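Local coordinates for DNA polymerase (Pyrobaculum calidifontis, PDB 5MDN), which probably catalyses the template-directed extension of DNA from deoxyribonucleoside triphosphates, as a family B DNA polymerase of a hyperthermophilic archaeon, at residues D277-N280 and I281-E284; L348-L351 and I352-S356. All coordinates share one frame; numbering follows the deposited sequence.

Interaction 1: D277-N280 and I281-E284; sequences DLYN and IVDE
Y279 and V282, three residues apart, pack against each other along the short helix 278-282, which follows directly on edge strand 274-277 of the exonuclease-domain sheet. CD1 of the Y279 ring lies 3.6 Å from CG2 of V282, and the two side chains cross at about a right angle. With CG anti to the backbone N (chi1 -174°), the tyrosine turns its ring along the helix toward the following turn, although its CB starts off away from it. A beta-branched valine suits the other half of the pair, because branching at CB puts one methyl, CG2, against the ring and leaves CG1 near the L278 carbonyl. The backbone bonds of this single turn are few. V282 N donates to L278 O at 3.1 Å, while D283 N reaches Y279 O over a longer 3.3 Å, from above the carbonyl plane. L278 O also takes a weak bond from I281 N, so two donors share one acceptor. At the start of the helix D277 is the N-cap: its OD1 accepts from Y279 N at 3.1 Å, met from above the carboxylate plane. Aspartate suits this place, since its short acidic side chain can reach an amide of the first turn and probably interacts favourably with the helix dipole. OD2 also accepts from N233 N, at the start of helix 232-247, and OD1 takes a weak bond from N231 N in the loop before it. Past the helical residues, E284 carries a salt bridge from OE2 to R373 of helix 370-384. L278 bonds through its backbone to G229 of strand 226-229, while the side chains of L278, I281 and V282 rest on L343, L347 and L351 of the long helix 326-356, so the turn leads from the edge strand onto that helix.

Interaction 2: L348-L351 and I352-S356; sequences LPFL and IQLSS
F350 and L354 meet one turn apart near the end of the long helix 326-356. From its CB, which starts away from the next turn, the phenylalanine is brought back by a first torsion of 174°, which sets CG beside its own carbonyl carbon. The ring then extends along the helix until CE2 lies 3.9 Å from CD2 of L354 and CZ 4.2 Å from the same methyl. Leucine suits the partner position: its CB stays over the backbone, 3.5 Å from F350 O, while the branch beyond it carries a methyl out to the ring. Beneath the pair, L354 N donates to F350 O at 2.8 Å, a nearly straight bond of 168°. The same i to i+4 bonding recurs at I352, whose N bonds to L348 O at 3.0 Å; its CG1 passes close to that oxygen, and CD1 goes on to a more distant contact with L348 CG. The N of P349 has no hydrogen to give and that of F350 also lacks a bond to the preceding turn, so the helix is kinked here, yet the P349 carbonyl still accepts a weak bond from Q353 N. The serines bond to carbonyls in the last turn and beyond: S356 OG donates to Q353 O at 2.9 Å, and S355 OG bonds to L360 O. F350 makes a cation-pi contact with R505 of helix 495-512, where L354 touches M510 and Q353 OE1 bonds weakly to R503, while I352 reaches W4 and C128. Apolar side chains thus supply the bulk of this turn. The aromatic ring serves two characters, offering hydrocarbon to leucine and pi electrons to arginine, which implies probably dispersion toward L354 and, toward R505, a cation-pi attraction.

Interactions 1 and 2 are both single-turn helical contacts in which an aromatic ring reaches forward to an aliphatic methyl, but their settings differ. Interaction 2 is the more buried, set within a long helix that packs on helix 495-512 and on 278-282. Interaction 1 is partly buried: its apolar side faces that same long helix, while D283 is exposed. The two touch through I281 CD1 and L351 CD2, 4.1 Å apart. Their polar chemistry follows from place: carboxylates at both ends of 277-284 bind amides and an arginine, whereas 348-356 pairs serine hydroxyls with carbonyls and meets arginines R503 and R505 through an amide and a ring.

Interaction 1: D277-N280 and I281-E284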
loop_
_atom_site.group_PDB
_atom_site.type_symbol
_atom_site.label_atom_id
_atom_site.label_comp_id
_atom_site.label_asym_id
_atom_site.label_seq_id
_atom_site.Cartn_x
_atom_site.Cartn_y
_atom_site.Cartn_z
ATOM N N ASP A 277 1.449 -3.184 8.943
ATOM C CA ASP A 277 1.991 -4.249 8.105
ATOM C C ASP A 277 2.817 -3.591 7.007
ATOM O O ASP A 277 2.268 -2.917 6.130
ATOM C CB ASP A 277 0.872 -5.113 7.525
ATOM C CG ASP A 277 1.395 -6.280 6.700
ATOM O OD1 ASP A 277 2.630 -6.453 6.608
ATOM O OD2 ASP A 277 0.565 -7.033 6.146
ATOM N N LEU A 278 4.137 -3.787 7.061
ATOM C CA LEU A 278 5.027 -3.122 6.117
ATOM C C LEU A 278 4.831 -3.615 4.691
ATOM O O LEU A 278 5.158 -2.888 3.749
ATOM C CB LEU A 278 6.485 -3.305 6.543
ATOM C CG LEU A 278 6.833 -2.763 7.929
ATOM C CD1 LEU A 278 8.305 -2.984 8.237
ATOM C CD2 LEU A 278 6.472 -1.289 8.033
ATOM N N TYR A 279 4.313 -4.829 4.505
ATOM C CA TYR A 279 4.032 -5.297 3.153
ATOM C C TYR A 279 2.923 -4.489 2.487
ATOM O O TYR A 279 2.852 -4.456 1.255
ATOM C CB TYR A 279 3.668 -6.782 3.169
ATOM C CG TYR A 279 3.501 -7.388 1.791
ATOM C CD1 TYR A 279 4.457 -7.190 0.803
ATOM C CD2 TYR A 279 2.391 -8.163 1.480
ATOM C CE1 TYR A 279 4.310 -7.743 -0.457
ATOM C CE2 TYR A 279 2.235 -8.720 0.223
ATOM C CZ TYR A 279 3.197 -8.506 -0.740
ATOM O OH TYR A 279 3.041 -9.063 -1.989
ATOM N N ASN A 280 2.059 -3.844 3.274
ATOM C CA ASN A 280 1.046 -2.964 2.701
ATOM C C ASN A 280 1.678 -1.807 1.935
ATOM O O ASN A 280 1.216 -1.451 0.845
ATOM C CB ASN A 280 0.132 -2.436 3.805
ATOM C CG ASN A 280 -0.756 -3.510 4.397
ATOM O OD1 ASN A 280 -1.139 -3.442 5.565
ATOM N ND2 ASN A 280 -1.094 -4.509 3.590
ATOM N N ILE A 281 2.728 -1.202 2.487
ATOM C CA ILE A 281 3.313 -0.024 1.854
ATOM C C ILE A 281 4.335 -0.386 0.775
ATOM O O ILE A 281 4.442 0.323 -0.232
ATOM C CB ILE A 281 3.929 0.906 2.915
ATOM C CG1 ILE A 281 4.383 2.221 2.276
ATOM C CG2 ILE A 281 5.084 0.240 3.638
ATOM C CD1 ILE A 281 3.240 3.074 1.759
ATOM N N VAL A 282 5.089 -1.477 0.946
ATOM C CA VAL A 282 6.100 -1.835 -0.042
ATOM C C VAL A 282 5.470 -2.357 -1.327
ATOM O O VAL A 282 6.117 -2.338 -2.381
ATOM C CB VAL A 282 7.098 -2.866 0.524
ATOM C CG1 VAL A 282 7.703 -2.373 1.831
ATOM C CG2 VAL A 282 6.440 -4.223 0.705
ATOM N N ASP A 283 4.227 -2.840 -1.262
ATOM C CA ASP A 283 3.529 -3.264 -2.471
ATOM C C ASP A 283 3.373 -2.108 -3.451
ATOM O O ASP A 283 3.292 -2.327 -4.664
ATOM C CB ASP A 283 2.167 -3.857 -2.102
ATOM C CG ASP A 283 1.629 -4.808 -3.164
ATOM O OD1 ASP A 283 2.132 -4.785 -4.307
ATOM O OD2 ASP A 283 0.704 -5.588 -2.851
ATOM N N GLU A 284 3.328 -0.874 -2.945
ATOM C CA GLU A 284 3.166 0.304 -3.786
ATOM C C GLU A 284 4.457 0.734 -4.472
ATOM O O GLU A 284 4.407 1.582 -5.370
ATOM C CB GLU A 284 2.620 1.467 -2.952
ATOM C CG GLU A 284 1.234 1.217 -2.372
ATOM C CD GLU A 284 0.835 2.265 -1.352
ATOM O OE1 GLU A 284 1.203 3.443 -1.537
ATOM O OE2 GLU A 284 0.150 1.912 -0.367
#

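Interaction 2: L348-L351 and I352-S356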
loop_
_atom_site.group_PDB
_atom_site.type_symbol
_atom_site.label_atom_id
_atom_site.label_comp_id
_atom_site.label_asym_id
_atom_site.label_seq_id
_atom_site.Cartn_x
_atom_site.Cartn_y
_atom_site.Cartn_z
ATOM N N LEU A 348 8.499 3.803 8.939
ATOM C CA LEU A 348 7.484 4.246 9.894
ATOM C C LEU A 348 7.436 5.758 10.090
ATOM O O LEU A 348 6.321 6.292 10.226
ATOM C CB LEU A 348 7.690 3.535 11.239
ATOM C CG LEU A 348 6.550 3.612 12.253
ATOM C CD1 LEU A 348 5.278 3.012 11.675
ATOM C CD2 LEU A 348 6.942 2.914 13.545
ATOM N N PRO A 349 8.556 6.499 10.141
ATOM C CA PRO A 349 8.433 7.965 10.248
ATOM C C PRO A 349 7.631 8.585 9.115
ATOM O O PRO A 349 6.900 9.559 9.340
ATOM C CB PRO A 349 9.893 8.438 10.240
ATOM C CG PRO A 349 10.660 7.288 10.763
ATOM C CD PRO A 349 9.962 6.067 10.248
ATOM N N PHE A 350 7.753 8.048 7.900
ATOM C CA PHE A 350 6.956 8.546 6.782
ATOM C C PHE A 350 5.475 8.243 6.982
ATOM O O PHE A 350 4.617 9.106 6.753
ATOM C CB PHE A 350 7.456 7.936 5.474
ATOM C CG PHE A 350 6.603 8.271 4.284
ATOM C CD1 PHE A 350 6.538 9.569 3.802
ATOM C CD2 PHE A 350 5.870 7.286 3.648
ATOM C CE1 PHE A 350 5.749 9.878 2.706
ATOM C CE2 PHE A 350 5.081 7.587 2.553
ATOM C CZ PHE A 350 5.019 8.884 2.081
ATOM N N LEU A 351 5.157 7.013 7.393
ATOM C CA LEU A 351 3.762 6.615 7.552
ATOM C C LEU A 351 3.059 7.449 8.618
ATOM O O LEU A 351 1.862 7.736 8.499
ATOM C CB LEU A 351 3.681 5.128 7.893
ATOM C CG LEU A 351 3.991 4.173 6.740
ATOM C CD1 LEU A 351 4.265 2.770 7.257
ATOM C CD2 LEU A 351 2.856 4.167 5.730
ATOM N N ILE A 352 3.781 7.836 9.674
ATOM C CA ILE A 352 3.189 8.678 10.710
ATOM C C ILE A 352 2.780 10.026 10.130
ATOM O O ILE A 352 1.696 10.544 10.429
ATOM C CB ILE A 352 4.162 8.834 11.893
ATOM C CG1 ILE A 352 4.307 7.505 12.639
ATOM C CG2 ILE A 352 3.696 9.931 12.838
ATOM C CD1 ILE A 352 5.306 7.542 13.772
ATOM N N GLN A 353 3.631 10.610 9.283
ATOM C CA GLN A 353 3.285 11.880 8.655
ATOM C C GLN A 353 2.189 11.694 7.613
ATOM O O GLN A 353 1.283 12.528 7.502
ATOM C CB GLN A 353 4.526 12.513 8.027
ATOM C CG GLN A 353 5.632 12.823 9.021
ATOM C CD GLN A 353 5.177 13.759 10.122
ATOM O OE1 GLN A 353 4.443 14.715 9.875
ATOM N NE2 GLN A 353 5.614 13.489 11.347
ATOM N N LEU A 354 2.254 10.606 6.843
ATOM C CA LEU A 354 1.186 10.301 5.901
ATOM C C LEU A 354 -0.132 10.016 6.609
ATOM O O LEU A 354 -1.187 10.041 5.965
ATOM C CB LEU A 354 1.583 9.110 5.022
ATOM C CG LEU A 354 0.733 8.859 3.772
ATOM C CD1 LEU A 354 0.786 10.066 2.846
ATOM C CD2 LEU A 354 1.180 7.601 3.046
ATOM N N SER A 355 -0.094 9.720 7.912
ATOM C CA SER A 355 -1.317 9.544 8.687
ATOM C C SER A 355 -1.899 10.883 9.133
ATOM O O SER A 355 -3.123 11.054 9.149
ATOM C CB SER A 355 -1.048 8.648 9.895
ATOM O OG SER A 355 -2.187 8.580 10.735
ATOM N N SER A 356 -1.039 11.836 9.511
ATOM C CA SER A 356 -1.530 13.146 9.927
ATOM C C SER A 356 -2.007 13.952 8.727
ATOM O O SER A 356 -2.994 14.695 8.820
ATOM C CB SER A 356 -0.443 13.900 10.693
ATOM O OG SER A 356 0.704 14.108 9.887
#